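Local coordinates for protein probable oxidoreductase (Pseudomonas aeruginosa, PDB 4B7C) that is a probable NADP-dependent oxidoreductase of the medium-chain dehydrogenase/reductase family, whose substrate and reaction are not established, at residues D308-L313 with L320-S325. Sequence-based numbering, arbitrary orientation.
Sequences DIVEGL and LLKLFS
K322 reaches across to D308 and forms a salt bridge, joining the first strand of a beta-alpha-beta unit to segment 320-325, which begins in the unit's helix. The unit consists of strand 307-311, helix 316-321 and strand 331-335. The two strands are parallel and belong to the mixed sheet of the GroES-like part of this medium-chain dehydrogenase/reductase fold, which is separate from the parallel Rossmann sheet. The contact is small and near the surface, burying 95 Å² in all. The backbones stay well apart: the CA atoms of V310 and L320 are 10.3 Å from each other. The long side chain of K322 spans most of the space.

K322 has CG anti to its backbone N (chi1 -180°), and every later torsion is also close to 180°. The fully stretched chain carries its ammonium group to the strand. D308 extends from the opposite direction. Its CG is likewise anti to the backbone N (chi1 -177°), which brings the carboxylate out to meet the lysine. K322 NZ donates to D308 OD2 at 2.8 Å, meeting the syn lone pair of that oxygen, on the side of OD1. The grip is one-sided, since D308 OD1 lies 3.8 Å from K322 NZ. The lysine methylene also comes close, with K322 CE 3.3 Å from D308 OD2.

V310 is two residues along the strand, and its side chain also sets out toward segment 320-325. It lies across the tip of the lysine. Strand 331-335 pairs with the backbone of both D308 and V310, and its L332 touches both their side chains. The neighbouring loop residue N328 packs against D308. The methyl that meets the lysine is V310 CG2, 4.1 Å from K322 NZ.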
loop_
_atom_site.group_PDB
_atom_site.type_symbol
_atom_site.label_atom_id
_atom_site.label_comp_id
_atom_site.label_asym_id
_atom_site.label_seq_id
_atom_site.Cartn_x
_atom_site.Cartn_y
_atom_site.Cartn_z
ATOM N N ASP B 308 -18.940 -19.764 -18.072
ATOM C CA ASP B 308 -18.465 -20.936 -18.800
ATOM C C ASP B 308 -18.816 -22.174 -17.990
ATOM O O ASP B 308 -18.156 -22.483 -16.992
ATOM C CB ASP B 308 -16.946 -20.846 -19.046
ATOM C CG ASP B 308 -16.405 -22.013 -19.858
ATOM O OD1 ASP B 308 -17.180 -22.641 -20.614
ATOM O OD2 ASP B 308 -15.188 -22.298 -19.740
ATOM N N ILE B 309 -19.846 -22.887 -18.435
ATOM C CA ILE B 309 -20.389 -24.020 -17.689
ATOM C C ILE B 309 -19.898 -25.357 -18.220
ATOM O O ILE B 309 -20.133 -25.709 -19.376
ATOM C CB ILE B 309 -21.927 -24.007 -17.682
ATOM C CG1 ILE B 309 -22.419 -22.786 -16.911
ATOM C CG2 ILE B 309 -22.474 -25.266 -17.011
ATOM C CD1 ILE B 309 -23.857 -22.408 -17.233
ATOM N N VAL B 310 -19.181 -26.078 -17.369
ATOM C CA VAL B 310 -18.680 -27.415 -17.682
ATOM C C VAL B 310 -19.440 -28.411 -16.831
ATOM O O VAL B 310 -19.700 -28.154 -15.651
ATOM C CB VAL B 310 -17.170 -27.569 -17.382
ATOM C CG1 VAL B 310 -16.742 -29.028 -17.486
ATOM C CG2 VAL B 310 -16.345 -26.664 -18.289
ATOM N N GLU B 311 -19.787 -29.546 -17.430
ATOM C CA GLU B 311 -20.668 -30.510 -16.781
ATOM C C GLU B 311 -19.930 -31.690 -16.193
ATOM O O GLU B 311 -18.998 -32.223 -16.800
ATOM C CB GLU B 311 -21.747 -30.997 -17.749
ATOM C CG GLU B 311 -22.700 -29.889 -18.191
ATOM C CD GLU B 311 -23.940 -30.411 -18.900
ATOM O OE1 GLU B 311 -24.442 -31.450 -18.449
ATOM O OE2 GLU B 311 -24.435 -29.787 -19.877
ATOM N N GLY B 312 -20.339 -32.058 -14.983
ATOM C CA GLY B 312 -19.880 -33.274 -14.335
ATOM C C GLY B 312 -18.878 -33.064 -13.208
ATOM O O GLY B 312 -17.732 -32.653 -13.437
ATOM N N LEU B 313 -19.318 -33.371 -11.990
ATOM C CA LEU B 313 -18.490 -33.293 -10.792
ATOM C C LEU B 313 -17.156 -34.022 -10.984
ATOM O O LEU B 313 -16.097 -33.530 -10.580
ATOM C CB LEU B 313 -19.224 -33.904 -9.599
ATOM C CG LEU B 313 -18.422 -33.964 -8.303
ATOM C CD1 LEU B 313 -18.194 -32.545 -7.786
ATOM C CD2 LEU B 313 -19.117 -34.807 -7.260
ATOM N N LEU B 320 -10.509 -27.726 -13.312
ATOM C CA LEU B 320 -9.745 -26.771 -12.500
ATOM C C LEU B 320 -8.493 -26.212 -13.200
ATOM O O LEU B 320 -8.175 -25.033 -13.048
ATOM C CB LEU B 320 -9.342 -27.406 -11.161
ATOM C CG LEU B 320 -8.745 -26.428 -10.126
ATOM C CD1 LEU B 320 -9.664 -25.242 -9.854
ATOM C CD2 LEU B 320 -8.374 -27.092 -8.809
ATOM N N LEU B 321 -7.788 -27.065 -13.946
ATOM C CA LEU B 321 -6.583 -26.656 -14.697
ATOM C C LEU B 321 -6.880 -25.635 -15.775
ATOM O O LEU B 321 -6.051 -24.762 -16.045
ATOM C CB LEU B 321 -5.892 -27.856 -15.338
ATOM C CG LEU B 321 -5.287 -28.792 -14.285
ATOM C CD1 LEU B 321 -4.427 -29.878 -14.906
ATOM C CD2 LEU B 321 -4.487 -28.031 -13.235
ATOM N N LYS B 322 -8.079 -25.720 -16.351
ATOM C CA LYS B 322 -8.529 -24.788 -17.384
ATOM C C LYS B 322 -8.523 -23.352 -16.884
ATOM O O LYS B 322 -8.447 -22.397 -17.666
ATOM C CB LYS B 322 -9.937 -25.188 -17.847
ATOM C CG LYS B 322 -10.562 -24.329 -18.931
ATOM C CD LYS B 322 -11.945 -24.848 -19.333
ATOM C CE LYS B 322 -12.515 -24.126 -20.544
ATOM N NZ LYS B 322 -13.931 -24.557 -20.777
ATOM N N LEU B 323 -8.631 -23.207 -15.569
ATOM C CA LEU B 323 -8.612 -21.911 -14.913
ATOM C C LEU B 323 -7.264 -21.209 -15.095
ATOM O O LEU B 323 -7.200 -19.984 -15.197
ATOM C CB LEU B 323 -8.898 -22.102 -13.423
ATOM C CG LEU B 323 -9.767 -21.040 -12.742
ATOM C CD1 LEU B 323 -10.837 -20.451 -13.646
ATOM C CD2 LEU B 323 -10.407 -21.647 -11.501
ATOM N N PHE B 324 -6.194 -21.992 -15.156
ATOM C CA PHE B 324 -4.839 -21.439 -15.285
ATOM C C PHE B 324 -4.233 -21.563 -16.671
ATOM O O PHE B 324 -3.017 -21.468 -16.825
ATOM C CB PHE B 324 -3.894 -22.091 -14.293
ATOM C CG PHE B 324 -4.379 -22.056 -12.875
ATOM C CD1 PHE B 324 -4.326 -20.880 -12.129
ATOM C CD2 PHE B 324 -4.876 -23.199 -12.281
ATOM C CE1 PHE B 324 -4.770 -20.859 -10.815
ATOM C CE2 PHE B 324 -5.319 -23.184 -10.972
ATOM C CZ PHE B 324 -5.272 -22.012 -10.238
ATOM N N SER B 325 -5.075 -21.741 -17.676
ATOM C CA SER B 325 -4.617 -21.937 -19.031
ATOM C C SER B 325 -4.903 -20.709 -19.900
ATOM O O SER B 325 -4.544 -20.702 -21.071
ATOM C CB SER B 325 -5.247 -23.221 -19.567
ATOM O OG SER B 325 -6.540 -23.084 -20.061
#